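Local coordinates for DNA repair protein XRCC1 (Mus musculus, PDB 3PC6) that acts as a scaffold that assembles protein complexes for DNA single-strand break repair and binds poly-ADP-ribose, this piece being its second BRCT domain, at residues Phe13-Glu18 with Phe48-Gln53. Sequence-based numbering, arbitrary orientation. Where two conformers were deposited one is given.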
loop_
_atom_site.group_PDB
_atom_site.type_symbol
_atom_site.label_atom_id
_atom_site.label_comp_id
_atom_site.label_asym_id
_atom_site.label_seq_id
_atom_site.Cartn_x
_atom_site.Cartn_y
_atom_site.Cartn_z
ATOM N N PHE B 13 -8.292 -8.092 0.639
ATOM C CA PHE B 13 -7.253 -9.118 0.602
ATOM C C PHE B 13 -6.591 -9.271 1.964
ATOM O O PHE B 13 -6.415 -8.291 2.690
ATOM C CB PHE B 13 -6.160 -8.743 -0.415
ATOM C CG PHE B 13 -6.666 -8.535 -1.821
ATOM C CD1 PHE B 13 -7.429 -7.418 -2.145
ATOM C CD2 PHE B 13 -6.348 -9.437 -2.818
ATOM C CE1 PHE B 13 -7.889 -7.220 -3.442
ATOM C CE2 PHE B 13 -6.803 -9.254 -4.111
ATOM C CZ PHE B 13 -7.575 -8.139 -4.427
ATOM N N PHE B 14 -6.225 -10.501 2.298
ATOM C CA PHE B 14 -5.356 -10.788 3.431
ATOM C C PHE B 14 -4.119 -11.514 2.895
ATOM O O PHE B 14 -4.238 -12.515 2.193
ATOM C CB PHE B 14 -6.080 -11.665 4.449
ATOM C CG PHE B 14 -5.239 -12.041 5.630
ATOM C CD1 PHE B 14 -5.104 -11.179 6.706
ATOM C CD2 PHE B 14 -4.594 -13.271 5.676
ATOM C CE1 PHE B 14 -4.327 -11.535 7.806
ATOM C CE2 PHE B 14 -3.816 -13.632 6.762
ATOM C CZ PHE B 14 -3.679 -12.756 7.829
ATOM N N LEU B 15 -2.932 -10.998 3.191
ATOM C CA LEU B 15 -1.711 -11.640 2.722
ATOM C C LEU B 15 -1.252 -12.632 3.786
ATOM O O LEU B 15 -0.859 -12.262 4.896
ATOM C CB LEU B 15 -0.621 -10.598 2.398
ATOM C CG LEU B 15 -1.032 -9.541 1.350
ATOM C CD1 LEU B 15 0.134 -8.574 1.044
ATOM C CD2 LEU B 15 -1.547 -10.172 0.055
ATOM N N TYR B 16 -1.343 -13.909 3.463
ATOM C CA TYR B 16 -1.044 -14.930 4.457
ATOM C C TYR B 16 0.432 -15.305 4.412
ATOM O O TYR B 16 0.940 -15.706 3.374
ATOM C CB TYR B 16 -1.924 -16.158 4.222
ATOM C CG TYR B 16 -1.537 -17.350 5.065
ATOM C CD1 TYR B 16 -2.177 -17.615 6.266
ATOM C CD2 TYR B 16 -0.519 -18.203 4.660
ATOM C CE1 TYR B 16 -1.813 -18.708 7.043
ATOM C CE2 TYR B 16 -0.142 -19.296 5.431
ATOM C CZ TYR B 16 -0.793 -19.544 6.617
ATOM O OH TYR B 16 -0.418 -20.632 7.377
ATOM N N GLY B 17 1.119 -15.145 5.537
ATOM C CA GLY B 17 2.455 -15.680 5.696
ATOM C C GLY B 17 3.564 -15.009 4.921
ATOM O O GLY B 17 3.489 -13.818 4.572
ATOM N N GLU B 18 4.603 -15.796 4.638
ATOM C CA GLU B 18 5.832 -15.285 4.054
ATOM C C GLU B 18 5.931 -15.488 2.546
ATOM O O GLU B 18 5.403 -16.454 1.987
ATOM C CB GLU B 18 7.044 -15.904 4.756
ATOM C CG GLU B 18 7.112 -15.552 6.229
ATOM C CD GLU B 18 8.333 -16.131 6.918
ATOM O OE1 GLU B 18 8.773 -17.234 6.524
ATOM O OE2 GLU B 18 8.844 -15.484 7.857
ATOM N N PHE B 48 -10.263 -12.528 -0.208
ATOM C CA PHE B 48 -9.164 -13.265 -0.828
ATOM C C PHE B 48 -7.985 -13.417 0.124
ATOM O O PHE B 48 -7.447 -12.434 0.618
ATOM C CB PHE B 48 -8.690 -12.570 -2.112
ATOM C CG PHE B 48 -9.780 -12.392 -3.112
ATOM C CD1 PHE B 48 -10.495 -11.209 -3.171
ATOM C CD2 PHE B 48 -10.147 -13.445 -3.949
ATOM C CE1 PHE B 48 -11.543 -11.056 -4.074
ATOM C CE2 PHE B 48 -11.195 -13.299 -4.863
ATOM C CZ PHE B 48 -11.897 -12.104 -4.920
ATOM N N VAL B 49 -7.610 -14.662 0.371
ATOM C CA VAL B 49 -6.415 -15.000 1.144
ATOM C C VAL B 49 -5.316 -15.379 0.153
ATOM O O VAL B 49 -5.447 -16.366 -0.585
ATOM C CB VAL B 49 -6.714 -16.177 2.086
ATOM C CG1 VAL B 49 -5.453 -16.630 2.823
ATOM C CG2 VAL B 49 -7.819 -15.785 3.069
ATOM N N ILE B 50 -4.263 -14.569 0.100
ATOM C CA ILE B 50 -3.154 -14.804 -0.821
ATOM C C ILE B 50 -2.053 -15.546 -0.090
ATOM O O ILE B 50 -1.596 -15.098 0.959
ATOM C CB ILE B 50 -2.577 -13.490 -1.371
ATOM C CG1 ILE B 50 -3.690 -12.594 -1.926
ATOM C CG2 ILE B 50 -1.488 -13.776 -2.399
ATOM C CD1 ILE B 50 -4.532 -13.211 -3.058
ATOM N N THR B 51 -1.644 -16.691 -0.628
ATOM C CA THR B 51 -0.657 -17.534 0.041
ATOM C C THR B 51 0.294 -18.230 -0.934
ATOM O O THR B 51 -0.136 -18.751 -1.959
ATOM C CB THR B 51 -1.333 -18.602 0.927
ATOM O OG1 THR B 51 -0.345 -19.521 1.413
ATOM C CG2 THR B 51 -2.400 -19.374 0.149
ATOM N N ALA B 52 1.582 -18.239 -0.601
ATOM C CA ALA B 52 2.570 -18.992 -1.377
ATOM C C ALA B 52 2.885 -20.357 -0.723
ATOM O O ALA B 52 3.697 -21.131 -1.235
ATOM C CB ALA B 52 3.857 -18.163 -1.527
ATOM N N GLN B 53 2.223 -20.635 0.399
ATOM C CA GLN B 53 2.524 -21.799 1.234
ATOM C C GLN B 53 1.596 -22.985 0.953
ATOM O O GLN B 53 0.631 -22.860 0.204
ATOM C CB GLN B 53 2.396 -21.410 2.713
ATOM C CG GLN B 53 3.112 -20.112 3.091
ATOM C CD GLN B 53 4.620 -20.266 3.181
ATOM O OE1 GLN B 53 5.375 -19.427 2.680
ATOM N NE2 GLN B 53 5.069 -21.335 3.826
HETATM O O HOH W 1 2.578 -17.215 1.958
#
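With CG turned trans to the backbone nitrogen (chi1 171°), the ring of Y16 stands alongside T51, which meets it through a hydroxyl set the same way (chi1 172°). The two side chains point in the same direction, CD2 of Y16 lying 3.5 Å from OG1 of T51, while CB of Y16 rests against CG1 of V49 at 3.8 Å. OG1 of T51 also accepts the backbone N-H of Q53 at 3.0 Å, an ST turn that bends the chain. Replacing T51 by an alanine would remove OG1 and is likely to leave the N-H of Q53 without its acceptor and a gap beside CD2 of Y16. Further along, the Y16 hydroxyl hydrogen-bonds to D56, and the rings of Y16 and F59 meet edge-to-face.

Beneath these side chains lies the regular parallel ladder: the N-H of F14 donates to F48 O at 2.8 Å, F14 O takes the N-H of I50, and Y16 N reaches I50 O, all three bonds nearly straight. Beyond the last of these bonds one water links the two chains, donating to Y16 O and E18 O and accepting from A52 N.

Across this contact, the side chains on the opposite face (F13, L15, F48, I50) are apolar. CD1 of F48 sits over a face of the F13 ring, 4.3 Å above its plane and toward the rim, whereas CD1 of I50 approaches that ring at its edge. CD2 of L15 rests against CB and CG1 of I50, 3.8 Å from each. Helix 23-33 covers F13 and L15 here, and helix 75-83 covers I50; F59 opens helix 59-65 on the Y16 face. Two central parallel strands flanked on both faces by helices, in a sheet of order 2-1-3-4, exemplify the alpha/beta core of the BRCT fold.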